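Local atomic coordinates of BpsB (PgaB), Poly-beta-1,6-N-acetyl-D-glucosamine N-deacetylase (Bordetella bronchiseptica RB50, PDB entry 5BU6), a protein that removes acetyl groups from the biofilm polysaccharide poly-beta-1,6-N-acetyl-D-glucosamine, as a metal-dependent family 4 carbohydrate esterase. Residues A[28-33]-A[220-225]; A[175-180]-A[226-231]; A[198-203]-A[230-235]. The protein carries 5 engineered substitutions. All coordinates share one frame; numbering follows the deposited sequence.

Contact 1 (A[28-33]-A[220-225])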
ATOM      1  N   SER A  28     -17.195  -1.166   3.059  1.00 96.67           N
ATOM      2  CA  SER A  28     -18.103  -2.175   3.591  1.00100.43           C
ATOM      3  C   SER A  28     -17.546  -3.573   3.355  1.00109.19           C
ATOM      4  O   SER A  28     -17.283  -4.316   4.301  1.00109.38           O
ATOM      5  CB  SER A  28     -19.485  -2.051   2.946  1.00101.08           C
ATOM      6  OG  SER A  28     -20.080  -0.802   3.248  1.00101.98           O
ATOM      7  N   PHE A  29     -17.357  -3.907   2.080  1.00117.29           N
ATOM      8  CA  PHE A  29     -16.876  -5.224   1.661  1.00120.20           C
ATOM      9  C   PHE A  29     -15.554  -5.634   2.299  1.00117.04           C
ATOM     10  O   PHE A  29     -15.296  -6.821   2.503  1.00121.74           O
ATOM     11  CB  PHE A  29     -16.734  -5.275   0.136  1.00118.86           C
ATOM     12  CG  PHE A  29     -15.924  -4.151  -0.448  1.00109.69           C
ATOM     13  CD1 PHE A  29     -16.549  -3.029  -0.971  1.00114.53           C
ATOM     14  CD2 PHE A  29     -14.544  -4.222  -0.494  1.00 99.63           C
ATOM     15  CE1 PHE A  29     -15.809  -1.995  -1.516  1.00111.22           C
ATOM     16  CE2 PHE A  29     -13.798  -3.191  -1.032  1.00 97.36           C
ATOM     17  CZ  PHE A  29     -14.430  -2.079  -1.547  1.00101.73           C
ATOM     18  N   ALA A  30     -14.711  -4.655   2.601  1.00109.86           N
ATOM     19  CA  ALA A  30     -13.422  -4.946   3.204  1.00107.44           C
ATOM     20  C   ALA A  30     -13.604  -5.327   4.663  1.00109.98           C
ATOM     21  O   ALA A  30     -14.581  -4.928   5.304  1.00108.87           O
ATOM     22  CB  ALA A  30     -12.489  -3.759   3.076  1.00104.77           C
ATOM     23  N   ASP A  31     -12.661  -6.107   5.179  1.00110.53           N
ATOM     24  CA  ASP A  31     -12.662  -6.485   6.582  1.00108.93           C
ATOM     25  C   ASP A  31     -11.438  -5.877   7.253  1.00 95.92           C
ATOM     26  O   ASP A  31     -10.438  -6.557   7.491  1.00 94.51           O
ATOM     27  CB  ASP A  31     -12.671  -8.006   6.734  1.00116.40           C
ATOM     28  CG  ASP A  31     -13.192  -8.452   8.082  1.00119.85           C
ATOM     29  OD1 ASP A  31     -14.173  -7.851   8.570  1.00118.75           O
ATOM     30  OD2 ASP A  31     -12.621  -9.404   8.654  1.00123.19           O
ATOM     31  N   MET A  32     -11.520  -4.584   7.540  1.00 87.91           N
ATOM     32  CA  MET A  32     -10.380  -3.848   8.066  1.00 79.24           C
ATOM     33  C   MET A  32     -10.112  -4.220   9.518  1.00 77.31           C
ATOM     34  O   MET A  32     -10.993  -4.750  10.194  1.00 77.39           O
ATOM     35  CB  MET A  32     -10.610  -2.339   7.933  1.00 85.17           C
ATOM     36  CG  MET A  32     -10.964  -1.892   6.519  1.00 91.14           C
ATOM     37  SD  MET A  32      -9.852  -2.553   5.254  1.00 85.27           S
ATOM     38  CE  MET A  32      -9.100  -1.042   4.651  1.00 97.31           C
ATOM     39  N   PRO A  33      -8.878  -3.975   9.987  1.00 75.19           N
ATOM     40  CA  PRO A  33      -8.549  -4.071  11.415  1.00 72.98           C
ATOM     41  C   PRO A  33      -9.293  -3.033  12.256  1.00 72.58           C
ATOM     42  O   PRO A  33      -9.565  -1.923  11.796  1.00 70.63           O
ATOM     43  CB  PRO A  33      -7.041  -3.812  11.448  1.00 70.50           C
ATOM     44  CG  PRO A  33      -6.563  -4.185  10.082  1.00 69.99           C
ATOM     45  CD  PRO A  33      -7.673  -3.811   9.152  1.00 71.76           C
ATOM     46  N   TRP A 220      -1.360  -4.734  -0.821  1.00 29.11           N
ATOM     47  CA  TRP A 220      -2.663  -5.216  -1.240  1.00 27.73           C
ATOM     48  C   TRP A 220      -3.769  -4.305  -0.697  1.00 26.30           C
ATOM     49  O   TRP A 220      -3.867  -4.131   0.501  1.00 31.36           O
ATOM     50  CB  TRP A 220      -2.859  -6.657  -0.740  1.00 33.58           C
ATOM     51  CG  TRP A 220      -1.887  -7.664  -1.378  1.00 31.31           C
ATOM     52  CD1 TRP A 220      -0.809  -8.287  -0.774  1.00 34.90           C
ATOM     53  CD2 TRP A 220      -1.943  -8.167  -2.711  1.00 33.94           C
ATOM     54  NE1 TRP A 220      -0.188  -9.132  -1.670  1.00 34.83           N
ATOM     55  CE2 TRP A 220      -0.862  -9.078  -2.869  1.00 30.90           C
ATOM     56  CE3 TRP A 220      -2.796  -7.928  -3.808  1.00 35.86           C
ATOM     57  CZ2 TRP A 220      -0.623  -9.751  -4.064  1.00 29.39           C
ATOM     58  CZ3 TRP A 220      -2.552  -8.603  -5.000  1.00 34.19           C
ATOM     59  CH2 TRP A 220      -1.466  -9.495  -5.121  1.00 35.56           C
ATOM     60  N   PRO A 221      -4.617  -3.750  -1.584  1.00 31.93           N
ATOM     61  CA  PRO A 221      -5.786  -3.015  -1.082  1.00 31.61           C
ATOM     62  C   PRO A 221      -6.611  -3.846  -0.124  1.00 39.18           C
ATOM     63  O   PRO A 221      -6.834  -5.035  -0.385  1.00 33.26           O
ATOM     64  CB  PRO A 221      -6.580  -2.706  -2.359  1.00 30.09           C
ATOM     65  CG  PRO A 221      -5.503  -2.575  -3.420  1.00 30.90           C
ATOM     66  CD  PRO A 221      -4.490  -3.659  -3.048  1.00 28.79           C
ATOM     67  N   TYR A 222      -7.042  -3.216   0.973  1.00 35.96           N
ATOM     68  CA  TYR A 222      -7.887  -3.847   1.962  1.00 35.25           C
ATOM     69  C   TYR A 222      -7.231  -5.091   2.574  1.00 37.46           C
ATOM     70  O   TYR A 222      -7.905  -5.874   3.222  1.00 39.22           O
ATOM     71  CB  TYR A 222      -9.242  -4.218   1.356  1.00 39.46           C
ATOM     72  CG  TYR A 222      -9.824  -3.132   0.479  1.00 46.01           C
ATOM     73  CD1 TYR A 222     -10.268  -1.934   1.027  1.00 48.94           C
ATOM     74  CD2 TYR A 222      -9.926  -3.302  -0.899  1.00 44.60           C
ATOM     75  CE1 TYR A 222     -10.797  -0.936   0.230  1.00 50.04           C
ATOM     76  CE2 TYR A 222     -10.460  -2.312  -1.706  1.00 44.65           C
ATOM     77  CZ  TYR A 222     -10.893  -1.133  -1.135  1.00 47.30           C
ATOM     78  OH  TYR A 222     -11.420  -0.144  -1.920  1.00 50.59           O
ATOM     79  N   GLY A 223      -5.923  -5.247   2.384  1.00 34.57           N
ATOM     80  CA  GLY A 223      -5.219  -6.441   2.836  1.00 39.96           C
ATOM     81  C   GLY A 223      -5.695  -7.722   2.163  1.00 41.24           C
ATOM     82  O   GLY A 223      -5.479  -8.826   2.677  1.00 39.31           O
ATOM     83  N   ALA A 224      -6.351  -7.587   1.010  1.00 38.38           N
ATOM     84  CA  ALA A 224      -6.986  -8.741   0.374  1.00 36.79           C
ATOM     85  C   ALA A 224      -6.056  -9.446  -0.608  1.00 38.48           C
ATOM     86  O   ALA A 224      -5.637  -8.882  -1.621  1.00 36.29           O
ATOM     87  CB  ALA A 224      -8.254  -8.336  -0.320  1.00 35.44           C
ATOM     88  N   HIS A 225      -5.742 -10.696  -0.291  1.00 39.72           N
ATOM     89  CA  HIS A 225      -4.846 -11.482  -1.120  1.00 39.11           C
ATOM     90  C   HIS A 225      -5.038 -12.945  -0.765  1.00 41.53           C
ATOM     91  O   HIS A 225      -5.646 -13.275   0.262  1.00 40.74           O
ATOM     92  CB  HIS A 225      -3.389 -11.038  -0.915  1.00 34.98           C
ATOM     93  CG  HIS A 225      -2.792 -11.516   0.370  1.00 41.19           C
ATOM     94  ND1 HIS A 225      -3.270 -11.129   1.605  1.00 48.17           N
ATOM     95  CD2 HIS A 225      -1.780 -12.380   0.613  1.00 46.98           C
ATOM     96  CE1 HIS A 225      -2.574 -11.728   2.554  1.00 52.16           C
ATOM     97  NE2 HIS A 225      -1.665 -12.496   1.980  1.00 52.34           N
TER

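Contact 2 (A[175-180]-A[226-231])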
ATOM      1  N   SER A 175      -9.403 -10.400  -4.391  1.00 57.39           N
ATOM      2  CA  SER A 175      -9.569 -11.651  -3.663  1.00 70.60           C
ATOM      3  C   SER A 175     -10.594 -12.565  -4.314  1.00 77.61           C
ATOM      4  O   SER A 175     -10.379 -13.767  -4.450  1.00 81.87           O
ATOM      5  CB  SER A 175      -9.981 -11.363  -2.217  1.00 76.39           C
ATOM      6  OG  SER A 175     -11.285 -10.802  -2.160  1.00 75.14           O
ATOM      7  N   SER A 176     -11.710 -11.984  -4.721  1.00 81.52           N
ATOM      8  CA  SER A 176     -12.846 -12.777  -5.152  1.00 87.25           C
ATOM      9  C   SER A 176     -12.815 -13.109  -6.636  1.00 89.70           C
ATOM     10  O   SER A 176     -12.382 -12.301  -7.458  1.00 86.08           O
ATOM     11  CB  SER A 176     -14.146 -12.042  -4.816  1.00 82.36           C
ATOM     12  OG  SER A 176     -14.153 -10.737  -5.363  1.00 77.34           O
ATOM     13  N   ARG A 177     -13.272 -14.312  -6.968  1.00 85.37           N
ATOM     14  CA  ARG A 177     -13.655 -14.605  -8.338  1.00 79.60           C
ATOM     15  C   ARG A 177     -14.969 -13.875  -8.592  1.00 75.92           C
ATOM     16  O   ARG A 177     -16.001 -14.200  -7.998  1.00 73.14           O
ATOM     17  CB  ARG A 177     -13.783 -16.113  -8.574  1.00 79.02           C
ATOM     18  CG  ARG A 177     -12.443 -16.788  -8.844  1.00 82.91           C
ATOM     19  CD  ARG A 177     -12.550 -18.310  -8.875  1.00 93.70           C
ATOM     20  NE  ARG A 177     -12.873 -18.872  -7.563  1.00103.15           N
ATOM     21  CZ  ARG A 177     -12.010 -18.973  -6.556  1.00109.83           C
ATOM     22  NH1 ARG A 177     -10.762 -18.538  -6.696  1.00114.21           N
ATOM     23  NH2 ARG A 177     -12.397 -19.501  -5.401  1.00106.96           N
ATOM     24  N   GLN A 178     -14.922 -12.869  -9.459  1.00 59.88           N
ATOM     25  CA  GLN A 178     -16.057 -11.970  -9.607  1.00 67.96           C
ATOM     26  C   GLN A 178     -17.168 -12.548 -10.485  1.00 74.55           C
ATOM     27  O   GLN A 178     -16.926 -13.303 -11.433  1.00 69.92           O
ATOM     28  CB  GLN A 178     -15.603 -10.619 -10.163  1.00 74.18           C
ATOM     29  CG  GLN A 178     -15.258 -10.628 -11.641  1.00 81.76           C
ATOM     30  CD  GLN A 178     -14.919  -9.246 -12.166  1.00 80.17           C
ATOM     31  OE1 GLN A 178     -15.310  -8.235 -11.580  1.00 81.74           O
ATOM     32  NE2 GLN A 178     -14.192  -9.196 -13.278  1.00 75.39           N
ATOM     33  N   TYR A 179     -18.397 -12.179 -10.149  1.00 74.46           N
ATOM     34  CA  TYR A 179     -19.567 -12.615 -10.889  1.00 75.58           C
ATOM     35  C   TYR A 179     -19.787 -11.725 -12.123  1.00 80.19           C
ATOM     36  O   TYR A 179     -19.809 -10.499 -12.015  1.00 80.00           O
ATOM     37  CB  TYR A 179     -20.785 -12.605  -9.962  1.00 72.43           C
ATOM     38  CG  TYR A 179     -22.072 -12.995 -10.631  1.00 69.28           C
ATOM     39  CD1 TYR A 179     -22.334 -14.317 -10.950  1.00 70.55           C
ATOM     40  CD2 TYR A 179     -23.032 -12.037 -10.940  1.00 76.45           C
ATOM     41  CE1 TYR A 179     -23.520 -14.676 -11.565  1.00 83.56           C
ATOM     42  CE2 TYR A 179     -24.214 -12.385 -11.549  1.00 73.14           C
ATOM     43  CZ  TYR A 179     -24.454 -13.704 -11.862  1.00 74.27           C
ATOM     44  OH  TYR A 179     -25.631 -14.058 -12.473  1.00 81.33           O
ATOM     45  N   LEU A 180     -19.933 -12.348 -13.292  1.00 80.79           N
ATOM     46  CA  LEU A 180     -20.071 -11.612 -14.552  1.00 79.95           C
ATOM     47  C   LEU A 180     -21.497 -11.633 -15.092  1.00 82.11           C
ATOM     48  O   LEU A 180     -21.948 -12.645 -15.628  1.00 83.97           O
ATOM     49  CB  LEU A 180     -19.125 -12.181 -15.606  1.00 76.94           C
ATOM     50  CG  LEU A 180     -17.672 -12.261 -15.150  1.00 74.90           C
ATOM     51  CD1 LEU A 180     -16.813 -12.883 -16.234  1.00 79.33           C
ATOM     52  CD2 LEU A 180     -17.170 -10.879 -14.774  1.00 71.28           C
ATOM     53  N   ASN A 226      -4.550 -13.829  -1.622  1.00 41.61           N
ATOM     54  CA  ASN A 226      -4.647 -15.256  -1.354  1.00 41.36           C
ATOM     55  C   ASN A 226      -3.529 -15.990  -2.069  1.00 45.85           C
ATOM     56  O   ASN A 226      -2.614 -15.365  -2.603  1.00 41.43           O
ATOM     57  CB  ASN A 226      -6.019 -15.807  -1.771  1.00 44.89           C
ATOM     58  CG  ASN A 226      -6.376 -15.483  -3.220  1.00 50.84           C
ATOM     59  OD1 ASN A 226      -5.560 -15.633  -4.129  1.00 49.26           O
ATOM     60  ND2 ASN A 226      -7.615 -15.045  -3.437  1.00 53.58           N
ATOM     61  N   ARG A 227      -3.606 -17.313  -2.070  1.00 52.75           N
ATOM     62  CA  ARG A 227      -2.610 -18.150  -2.719  1.00 53.86           C
ATOM     63  C   ARG A 227      -2.415 -17.760  -4.183  1.00 50.63           C
ATOM     64  O   ARG A 227      -1.284 -17.636  -4.662  1.00 53.23           O
ATOM     65  CB  ARG A 227      -3.029 -19.619  -2.618  1.00 62.02           C
ATOM     66  CG  ARG A 227      -1.930 -20.549  -2.171  1.00 74.75           C
ATOM     67  CD  ARG A 227      -0.862 -20.652  -3.238  1.00 88.57           C
ATOM     68  NE  ARG A 227       0.219 -21.550  -2.852  1.00 99.96           N
ATOM     69  CZ  ARG A 227       1.201 -21.922  -3.666  1.00104.18           C
ATOM     70  NH1 ARG A 227       1.234 -21.473  -4.914  1.00104.11           N
ATOM     71  NH2 ARG A 227       2.147 -22.742  -3.233  1.00106.75           N
ATOM     72  N   ASP A 228      -3.523 -17.574  -4.891  1.00 46.25           N
ATOM     73  CA  ASP A 228      -3.468 -17.253  -6.317  1.00 44.25           C
ATOM     74  C   ASP A 228      -2.844 -15.879  -6.579  1.00 40.69           C
ATOM     75  O   ASP A 228      -2.045 -15.727  -7.500  1.00 43.08           O
ATOM     76  CB  ASP A 228      -4.867 -17.321  -6.935  1.00 55.53           C
ATOM     77  CG  ASP A 228      -5.416 -18.745  -6.985  1.00 76.66           C
ATOM     78  OD1 ASP A 228      -4.637 -19.681  -7.275  1.00 84.07           O
ATOM     79  OD2 ASP A 228      -6.628 -18.927  -6.732  1.00 87.64           O
ATOM     80  N   THR A 229      -3.199 -14.874  -5.778  1.00 39.35           N
ATOM     81  CA  THR A 229      -2.650 -13.553  -6.021  1.00 36.00           C
ATOM     82  C   THR A 229      -1.167 -13.500  -5.659  1.00 34.95           C
ATOM     83  O   THR A 229      -0.415 -12.768  -6.288  1.00 39.59           O
ATOM     84  CB  THR A 229      -3.406 -12.440  -5.248  1.00 39.13           C
ATOM     85  OG1 THR A 229      -3.171 -12.569  -3.845  1.00 42.87           O
ATOM     86  CG2 THR A 229      -4.889 -12.522  -5.509  1.00 46.58           C
ATOM     87  N   ASP A 230      -0.747 -14.263  -4.656  1.00 40.47           N
ATOM     88  CA  ASP A 230       0.664 -14.252  -4.271  1.00 39.71           C
ATOM     89  C   ASP A 230       1.507 -14.903  -5.361  1.00 43.52           C
ATOM     90  O   ASP A 230       2.606 -14.446  -5.671  1.00 41.84           O
ATOM     91  CB  ASP A 230       0.867 -14.953  -2.928  1.00 40.90           C
ATOM     92  CG  ASP A 230       0.220 -14.182  -1.773  1.00 43.64           C
ATOM     93  OD1 ASP A 230      -0.081 -12.983  -1.963  1.00 42.85           O
ATOM     94  OD2 ASP A 230       0.002 -14.765  -0.693  1.00 51.29           O
ATOM     95  N   GLN A 231       0.971 -15.952  -5.964  1.00 41.84           N
ATOM     96  CA  GLN A 231       1.674 -16.658  -7.030  1.00 40.87           C
ATOM     97  C   GLN A 231       1.809 -15.772  -8.264  1.00 44.28           C
ATOM     98  O   GLN A 231       2.851 -15.714  -8.906  1.00 45.08           O
ATOM     99  CB  GLN A 231       0.934 -17.942  -7.378  1.00 45.31           C
ATOM    100  CG  GLN A 231       1.643 -18.789  -8.404  1.00 66.97           C
ATOM    101  CD  GLN A 231       0.797 -19.969  -8.832  1.00 84.89           C
ATOM    102  OE1 GLN A 231      -0.040 -20.455  -8.065  1.00 90.84           O
ATOM    103  NE2 GLN A 231       0.994 -20.428 -10.065  1.00 90.52           N
TER

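Contact 3 (A[198-203]-A[230-235])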
ATOM      1  N   GLN A 198      -2.478  -9.106 -15.098  1.00 36.89           N
ATOM      2  CA  GLN A 198      -2.441  -7.937 -15.966  1.00 43.90           C
ATOM      3  C   GLN A 198      -2.503  -6.652 -15.158  1.00 42.03           C
ATOM      4  O   GLN A 198      -1.799  -5.694 -15.465  1.00 41.36           O
ATOM      5  CB  GLN A 198      -3.591  -7.985 -16.977  1.00 50.53           C
ATOM      6  CG  GLN A 198      -3.605  -6.836 -17.973  1.00 60.93           C
ATOM      7  CD  GLN A 198      -2.590  -7.003 -19.093  1.00 77.47           C
ATOM      8  OE1 GLN A 198      -1.383  -6.870 -18.883  1.00 83.31           O
ATOM      9  NE2 GLN A 198      -3.081  -7.285 -20.296  1.00 84.96           N
ATOM     10  N   ASP A 199      -3.328  -6.641 -14.112  1.00 41.82           N
ATOM     11  CA  ASP A 199      -3.398  -5.488 -13.218  1.00 37.52           C
ATOM     12  C   ASP A 199      -2.038  -5.158 -12.605  1.00 40.91           C
ATOM     13  O   ASP A 199      -1.585  -4.022 -12.678  1.00 42.37           O
ATOM     14  CB  ASP A 199      -4.408  -5.734 -12.103  1.00 37.96           C
ATOM     15  CG  ASP A 199      -4.670  -4.490 -11.280  1.00 49.62           C
ATOM     16  OD1 ASP A 199      -3.836  -4.179 -10.397  1.00 45.75           O
ATOM     17  OD2 ASP A 199      -5.700  -3.821 -11.522  1.00 52.40           O
ATOM     18  N   LEU A 200      -1.387  -6.148 -11.996  1.00 33.82           N
ATOM     19  CA  LEU A 200      -0.105  -5.881 -11.350  1.00 30.24           C
ATOM     20  C   LEU A 200       0.946  -5.466 -12.377  1.00 34.54           C
ATOM     21  O   LEU A 200       1.742  -4.554 -12.123  1.00 38.36           O
ATOM     22  CB  LEU A 200       0.373  -7.111 -10.563  1.00 33.51           C
ATOM     23  CG  LEU A 200      -0.569  -7.543  -9.437  1.00 41.32           C
ATOM     24  CD1 LEU A 200      -0.016  -8.724  -8.650  1.00 38.81           C
ATOM     25  CD2 LEU A 200      -0.858  -6.372  -8.524  1.00 39.94           C
ATOM     26  N   LYS A 201       0.963  -6.151 -13.520  1.00 35.21           N
ATOM     27  CA  LYS A 201       1.920  -5.855 -14.583  1.00 33.51           C
ATOM     28  C   LYS A 201       1.744  -4.416 -15.076  1.00 35.47           C
ATOM     29  O   LYS A 201       2.712  -3.677 -15.246  1.00 32.23           O
ATOM     30  CB  LYS A 201       1.753  -6.826 -15.758  1.00 40.99           C
ATOM     31  CG  LYS A 201       2.871  -6.748 -16.796  1.00 49.62           C
ATOM     32  CD  LYS A 201       2.446  -7.334 -18.145  1.00 68.47           C
ATOM     33  CE  LYS A 201       1.780  -8.702 -18.010  1.00 81.86           C
ATOM     34  NZ  LYS A 201       2.740  -9.809 -17.716  1.00 89.94           N
ATOM     35  N   THR A 202       0.498  -4.027 -15.312  1.00 34.08           N
ATOM     36  CA  THR A 202       0.204  -2.657 -15.709  1.00 33.82           C
ATOM     37  C   THR A 202       0.695  -1.621 -14.687  1.00 31.40           C
ATOM     38  O   THR A 202       1.318  -0.626 -15.074  1.00 33.23           O
ATOM     39  CB  THR A 202      -1.309  -2.475 -15.963  1.00 36.49           C
ATOM     40  OG1 THR A 202      -1.716  -3.375 -16.996  1.00 38.31           O
ATOM     41  CG2 THR A 202      -1.635  -1.047 -16.412  1.00 37.46           C
ATOM     42  N   SER A 203       0.440  -1.840 -13.396  1.00 32.21           N
ATOM     43  CA  SER A 203       0.873  -0.860 -12.395  1.00 30.78           C
ATOM     44  C   SER A 203       2.395  -0.732 -12.356  1.00 33.52           C
ATOM     45  O   SER A 203       2.928   0.376 -12.241  1.00 31.69           O
ATOM     46  CB  SER A 203       0.333  -1.213 -10.989  1.00 34.52           C
ATOM     47  OG  SER A 203       0.993  -2.348 -10.458  1.00 41.07           O
ATOM     48  N   ASP A 230      -0.747 -14.263  -4.656  1.00 40.47           N
ATOM     49  CA  ASP A 230       0.664 -14.252  -4.271  1.00 39.71           C
ATOM     50  C   ASP A 230       1.507 -14.903  -5.361  1.00 43.52           C
ATOM     51  O   ASP A 230       2.606 -14.446  -5.671  1.00 41.84           O
ATOM     52  CB  ASP A 230       0.867 -14.953  -2.928  1.00 40.90           C
ATOM     53  CG  ASP A 230       0.220 -14.182  -1.773  1.00 43.64           C
ATOM     54  OD1 ASP A 230      -0.081 -12.983  -1.963  1.00 42.85           O
ATOM     55  OD2 ASP A 230       0.002 -14.765  -0.693  1.00 51.29           O
ATOM     56  N   GLN A 231       0.971 -15.952  -5.964  1.00 41.84           N
ATOM     57  CA  GLN A 231       1.674 -16.658  -7.030  1.00 40.87           C
ATOM     58  C   GLN A 231       1.809 -15.772  -8.264  1.00 44.28           C
ATOM     59  O   GLN A 231       2.851 -15.714  -8.906  1.00 45.08           O
ATOM     60  CB  GLN A 231       0.934 -17.942  -7.378  1.00 45.31           C
ATOM     61  CG  GLN A 231       1.643 -18.789  -8.404  1.00 66.97           C
ATOM     62  CD  GLN A 231       0.797 -19.969  -8.832  1.00 84.89           C
ATOM     63  OE1 GLN A 231      -0.040 -20.455  -8.065  1.00 90.84           O
ATOM     64  NE2 GLN A 231       0.994 -20.428 -10.065  1.00 90.52           N
ATOM     65  N   VAL A 232       0.735 -15.067  -8.580  1.00 36.99           N
ATOM     66  CA  VAL A 232       0.707 -14.177  -9.717  1.00 40.83           C
ATOM     67  C   VAL A 232       1.620 -12.958  -9.499  1.00 38.88           C
ATOM     68  O   VAL A 232       2.304 -12.515 -10.413  1.00 43.69           O
ATOM     69  CB  VAL A 232      -0.747 -13.729  -9.992  1.00 48.02           C
ATOM     70  CG1 VAL A 232      -0.781 -12.397 -10.635  1.00 57.93           C
ATOM     71  CG2 VAL A 232      -1.471 -14.775 -10.825  1.00 47.56           C
ATOM     72  N   ALA A 233       1.634 -12.419  -8.285  1.00 41.67           N
ATOM     73  CA  ALA A 233       2.547 -11.321  -7.956  1.00 36.11           C
ATOM     74  C   ALA A 233       3.997 -11.760  -8.185  1.00 39.84           C
ATOM     75  O   ALA A 233       4.810 -11.004  -8.711  1.00 41.29           O
ATOM     76  CB  ALA A 233       2.341 -10.873  -6.517  1.00 33.28           C
ATOM     77  N   ALA A 234       4.310 -12.982  -7.780  1.00 42.33           N
ATOM     78  CA  ALA A 234       5.645 -13.549  -7.987  1.00 49.73           C
ATOM     79  C   ALA A 234       6.007 -13.640  -9.471  1.00 53.46           C
ATOM     80  O   ALA A 234       7.149 -13.390  -9.853  1.00 52.23           O
ATOM     81  CB  ALA A 234       5.740 -14.907  -7.353  1.00 51.70           C
ATOM     82  N   GLU A 235       5.027 -13.985 -10.303  1.00 54.85           N
ATOM     83  CA  GLU A 235       5.262 -14.112 -11.742  1.00 57.92           C
ATOM     84  C   GLU A 235       5.642 -12.776 -12.359  1.00 55.49           C
ATOM     85  O   GLU A 235       6.445 -12.734 -13.285  1.00 64.81           O
ATOM     86  CB  GLU A 235       4.031 -14.674 -12.463  1.00 57.95           C
ATOM     87  CG  GLU A 235       3.702 -16.117 -12.121  1.00 62.21           C
ATOM     88  CD  GLU A 235       2.321 -16.522 -12.597  1.00 68.62           C
ATOM     89  OE1 GLU A 235       1.721 -15.777 -13.400  1.00 69.17           O
ATOM     90  OE2 GLU A 235       1.832 -17.580 -12.156  1.00 74.60           O
TER

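Contact 1 (A[28-33]-A[220-225])
Beside the nickel site of the deacetylase domain, Tyr222 in the loop after strand 217-219 meets Phe29, Ala30 and Met32 of the loop that follows strand 14-20. The heart of the contact is a T-shaped aromatic pair: the edge of Phe29 points at one face of Tyr222, with ring centroids 5.0 Å apart and planes turned by 84°. Phe29 CE2 stands over that face toward its rim and comes to 3.5 Å from Tyr222 CE2. It gets there because CG of Phe29 lies between the backbone N and the carbonyl carbon (chi1 52°), a less roomy rotamer that swings the phenyl inward. Ala30, whose CB points at the other loop, lies obliquely against the phenol, 3.5 Å from Tyr222 CD1; a methyl is small enough to let the CA atoms of Ala30 and Tyr222 come within 5.8 Å. At the edge of the phenol, near its plane, the bent chain of Met32 sets CE 3.9 Å from Tyr222 CD1. Another ring, that of the metal ligand His159, also packs edge-to-face with Tyr222, whose side chain is about 6 Å from the nickel ion. The closest approach of each of the three residues to the phenol is carbon to carbon, while the hydroxyl has a hydrogen-bonding partner elsewhere. The loop therefore meets the ring through shape and weak aromatic attraction, and poor order at Phe29 and Ala30 suggests a yielding contact.

Contact 2 (A[175-180]-A[226-231])
Asn226 ND2 is hydrogen-bonded to the hydroxyl of Tyr192 in helix 189-211 and lies 3.2 Å from Ser175 O. The amide oxygen is used within its own segment. Asn226 is the N-cap of helix 227-235, and its OD1 accepts from Thr229 N at 3.0 Å, with the donor tilted 25° from the carbonyl plane. In return, Thr229 OG1 accepts from Asn226 N at 2.9 Å, which completes a capping box. Asparagine suits the place because its oxygen can cap the helix while its nitrogen reaches outward; CG lies between the backbone N and carbonyl carbon (chi1 54°), which folds the amide back over the first turn. Nearer solvent, Arg177 NH1 stops 4.2 Å from Asp228 OD2, beyond salt-bridge range, with guanidinium and carboxylate planes 82° apart. The firmer partner of Asp228 is Arg193, which forms a salt bridge with OD1. Bonds at both ends, OD1 to Thr229 N and ND2 to the Tyr192 hydroxyl, probably fix how the amide is turned, whereas the attraction between Arg177 and Asp228 is probably weak, since both lie toward the surface and the charged atoms do not touch.

Contact 3 (A[198-203]-A[230-235])
Helices 189-211 and 227-235 come together around Leu200 and Ala233, whose CA atoms are 6.9 Å apart, a separation close enough that one leucine can span it. Leu200 directs its CB toward the other helix and makes the contact with a single branch. Its CD1 rests 3.7 Å from Ala233 CA and 3.8 Å from Ala233 CB, so the methyl lies against both the backbone and the short side chain of that residue. With CG beside the backbone N and anti to the carbonyl carbon (chi1 -61°), the leucine extends away from its own helix and carries CD1 across the gap. Alanine suits the receiving position because its lone methyl leaves the helix backbone within reach. Val232 adds a looser touch, CG1 lying 4.2 Å from Leu200 CD1, and it also packs on Val196 and Arg197 of helix 189-211. Around Leu200 in the same helix, hydroxyl side chains bond back to the backbone: Thr202 OG1 donates to Gln198 O at 2.8 Å, from the opposite face of the carbonyl to Thr202 N, and Ser203 OG donates to Leu200 O at 2.9 Å. A salt bridge between Glu235 and Arg197 ties the two helices outside this buried apolar patch. The two helices pack side by side outside the parallel sheet, as in the deformed (beta/alpha) barrel of family 4 carbohydrate esterases.

In the fold
Helix 227-235 and the loop leading into it gather all three contacts. Along the chain come segments 28-33, 175-180 and 198-203, and then 220-225, 226-231 and 230-235 form one continuous run, the last two overlapping. Contacts 2 and 3 share Asp230 and Gln231, and their centres are about 12 Å apart; the centre of contact 1 is about 13 Å from that of contact 2 and about 18 Å from that of contact 3. Trp220 bridges them, its ring packing on Thr229, Ala233 and Leu200. The chain thus runs from the loop beside the nickel ion, through the capped start of the helix, to its buried packing on helix 189-211, a path that connects the metal-side loop to the outer helices.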